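Long-range contact in hypothetical protein (Bacteroides caccae, PDB 4M8R), which is of unknown function but joins an N-terminal Ig-like domain to a WD40-like, probably beta-propeller, domain: residues K281-L286 with G298-A303. Numbering follows the deposited sequence.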
loop_
_atom_site.group_PDB
_atom_site.type_symbol
_atom_site.label_atom_id
_atom_site.label_comp_id
_atom_site.label_asym_id
_atom_site.label_seq_id
_atom_site.Cartn_x
_atom_site.Cartn_y
_atom_site.Cartn_z
ATOM N N LYS A 281 37.275 -6.948 -28.482
ATOM C CA LYS A 281 36.383 -8.035 -28.078
ATOM C C LYS A 281 35.773 -7.734 -26.710
ATOM O O LYS A 281 36.281 -6.891 -25.970
ATOM C CB LYS A 281 37.142 -9.360 -28.036
ATOM C CG LYS A 281 37.584 -9.865 -29.399
ATOM C CD LYS A 281 36.412 -10.391 -30.215
ATOM C CE LYS A 281 36.892 -11.142 -31.447
ATOM N NZ LYS A 281 35.771 -11.826 -32.145
ATOM N N TRP A 282 34.689 -8.435 -26.382
ATOM C CA TRP A 282 33.949 -8.206 -25.139
ATOM C C TRP A 282 33.742 -9.516 -24.374
ATOM O O TRP A 282 33.584 -10.576 -24.979
ATOM C CB TRP A 282 32.578 -7.585 -25.433
ATOM C CG TRP A 282 32.607 -6.218 -26.078
ATOM C CD1 TRP A 282 33.032 -5.914 -27.337
ATOM C CD2 TRP A 282 32.151 -4.987 -25.502
ATOM N NE1 TRP A 282 32.886 -4.568 -27.577
ATOM C CE2 TRP A 282 32.348 -3.975 -26.467
ATOM C CE3 TRP A 282 31.604 -4.638 -24.261
ATOM C CZ2 TRP A 282 32.019 -2.639 -26.232
ATOM C CZ3 TRP A 282 31.276 -3.309 -24.026
ATOM C CH2 TRP A 282 31.487 -2.327 -25.010
ATOM N N VAL A 283 33.724 -9.433 -23.047
ATOM C CA VAL A 283 33.443 -10.596 -22.199
ATOM C C VAL A 283 32.349 -10.274 -21.181
ATOM O O VAL A 283 32.234 -9.132 -20.737
ATOM C CB VAL A 283 34.698 -11.086 -21.442
ATOM C CG1 VAL A 283 35.755 -11.578 -22.419
ATOM C CG2 VAL A 283 35.264 -9.997 -20.538
ATOM N N PRO A 284 31.543 -11.283 -20.810
ATOM C CA PRO A 284 30.613 -11.106 -19.707
ATOM C C PRO A 284 31.336 -11.224 -18.367
ATOM O O PRO A 284 32.209 -12.084 -18.207
ATOM C CB PRO A 284 29.610 -12.245 -19.899
ATOM C CG PRO A 284 30.344 -13.291 -20.654
ATOM C CD PRO A 284 31.472 -12.635 -21.390
HETATM N N MSE A 285 30.974 -10.358 -17.425
HETATM C CA MSE A 285 31.608 -10.314 -16.112
HETATM C C MSE A 285 30.525 -10.213 -15.080
HETATM O O MSE A 285 29.672 -9.326 -15.157
HETATM C CB MSE A 285 32.551 -9.110 -16.113
HETATM C CG MSE A 285 32.933 -8.583 -14.731
HETATM SE SE MSE A 285 34.669 -9.312 -14.167
HETATM C CE MSE A 285 35.802 -8.609 -15.613
ATOM N N LEU A 286 30.544 -11.118 -14.105
ATOM C CA LEU A 286 29.580 -11.091 -13.008
ATOM C C LEU A 286 30.192 -10.468 -11.760
ATOM O O LEU A 286 31.406 -10.554 -11.537
ATOM C CB LEU A 286 29.085 -12.501 -12.693
ATOM C CG LEU A 286 28.378 -13.230 -13.836
ATOM C CD1 LEU A 286 27.954 -14.622 -13.392
ATOM C CD2 LEU A 286 27.179 -12.435 -14.330
ATOM N N GLY A 298 34.258 -18.724 -21.340
ATOM C CA GLY A 298 33.861 -19.375 -22.590
ATOM C C GLY A 298 33.249 -18.477 -23.655
ATOM O O GLY A 298 33.002 -18.929 -24.771
ATOM N N ILE A 299 33.010 -17.208 -23.324
ATOM C CA ILE A 299 32.417 -16.260 -24.269
ATOM C C ILE A 299 33.335 -15.060 -24.505
ATOM O O ILE A 299 33.714 -14.357 -23.563
ATOM C CB ILE A 299 31.038 -15.758 -23.780
ATOM C CG1 ILE A 299 30.023 -16.912 -23.742
ATOM C CG2 ILE A 299 30.520 -14.635 -24.673
ATOM C CD1 ILE A 299 29.955 -17.639 -22.415
ATOM N N GLU A 300 33.687 -14.845 -25.770
ATOM C CA GLU A 300 34.411 -13.653 -26.202
ATOM C C GLU A 300 33.784 -13.186 -27.517
ATOM O O GLU A 300 33.975 -13.812 -28.562
ATOM C CB GLU A 300 35.903 -13.952 -26.370
ATOM C CG GLU A 300 36.771 -12.712 -26.542
ATOM C CD GLU A 300 38.251 -12.987 -26.314
ATOM O OE1 GLU A 300 38.838 -13.787 -27.075
ATOM O OE2 GLU A 300 38.829 -12.391 -25.378
ATOM N N ALA A 301 33.026 -12.092 -27.452
ATOM C CA ALA A 301 32.184 -11.654 -28.568
ATOM C C ALA A 301 32.515 -10.233 -29.024
ATOM O O ALA A 301 33.371 -9.567 -28.444
ATOM C CB ALA A 301 30.720 -11.749 -28.169
ATOM N N ASP A 302 31.828 -9.780 -30.068
ATOM C CA ASP A 302 32.073 -8.458 -30.651
ATOM C C ASP A 302 31.252 -7.351 -30.000
ATOM O O ASP A 302 31.555 -6.174 -30.181
ATOM C CB ASP A 302 31.821 -8.496 -32.158
ATOM C CG ASP A 302 32.783 -9.418 -32.877
ATOM O OD1 ASP A 302 33.996 -9.332 -32.602
ATOM O OD2 ASP A 302 32.329 -10.225 -33.716
ATOM N N ALA A 303 30.208 -7.728 -29.265
ATOM C CA ALA A 303 29.495 -6.796 -28.384
ATOM C C ALA A 303 28.652 -7.573 -27.381
ATOM O O ALA A 303 28.085 -8.621 -27.711
ATOM C CB ALA A 303 28.618 -5.841 -29.181
#
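Trp282 and Ala301 illustrate how a single antiparallel hydrogen-bonded pair can tie an irregular linker to the beginning of a strand. Trp282 N donates to Ala301 O (2.7 Å), and Ala301 N returns a straighter bond to Trp282 O, with an angle of 164° at the hydrogen. Trp282 O also receives a CA-H...O contact from Glu300 CA.

The Lys281 side chain crosses that of Glu300 and then lies side by side with that of Asp302. Lys281 CB lies against Glu300 CG at 3.7 Å, the two side chains meeting at about a right angle, and Lys281 CG still brushes that same methylene. With Lys281 CG anti to the carbonyl carbon and a bend at chi2 (-73°), the side chain turns beside Asp302. Lys281 CD lies near both Ala301 O and Asp302 OD1, CE stays close to the latter, and Lys281 NZ closes a salt bridge to Asp302 OD1 at 3.1 Å. The ammonium approaches from above the carboxylate plane, while Asp302 OD2 is bound by the backbone N of Ser334, which steadies the carboxylate.

Trp282 presents one indole face to Ala303, whose CA makes a CH-pi contact 4.0 Å from the centroid of the five-membered ring; Ala301 O lies at the ring edge. Further along, Pro284 CD and CG rest on Ile299 CB.

Asp302 and Ala303 form a classic beta bulge opposite Tyr332 as the linker enters strand 303-310. The contact thus spans the junction of two sheets in the WD40-like domain: strand 282-288 pairs with strands 270-276 and 292-295, whereas strand 303-310 begins the next sheet beside strand 325-333, against which Ala301 and Pro284 also pack.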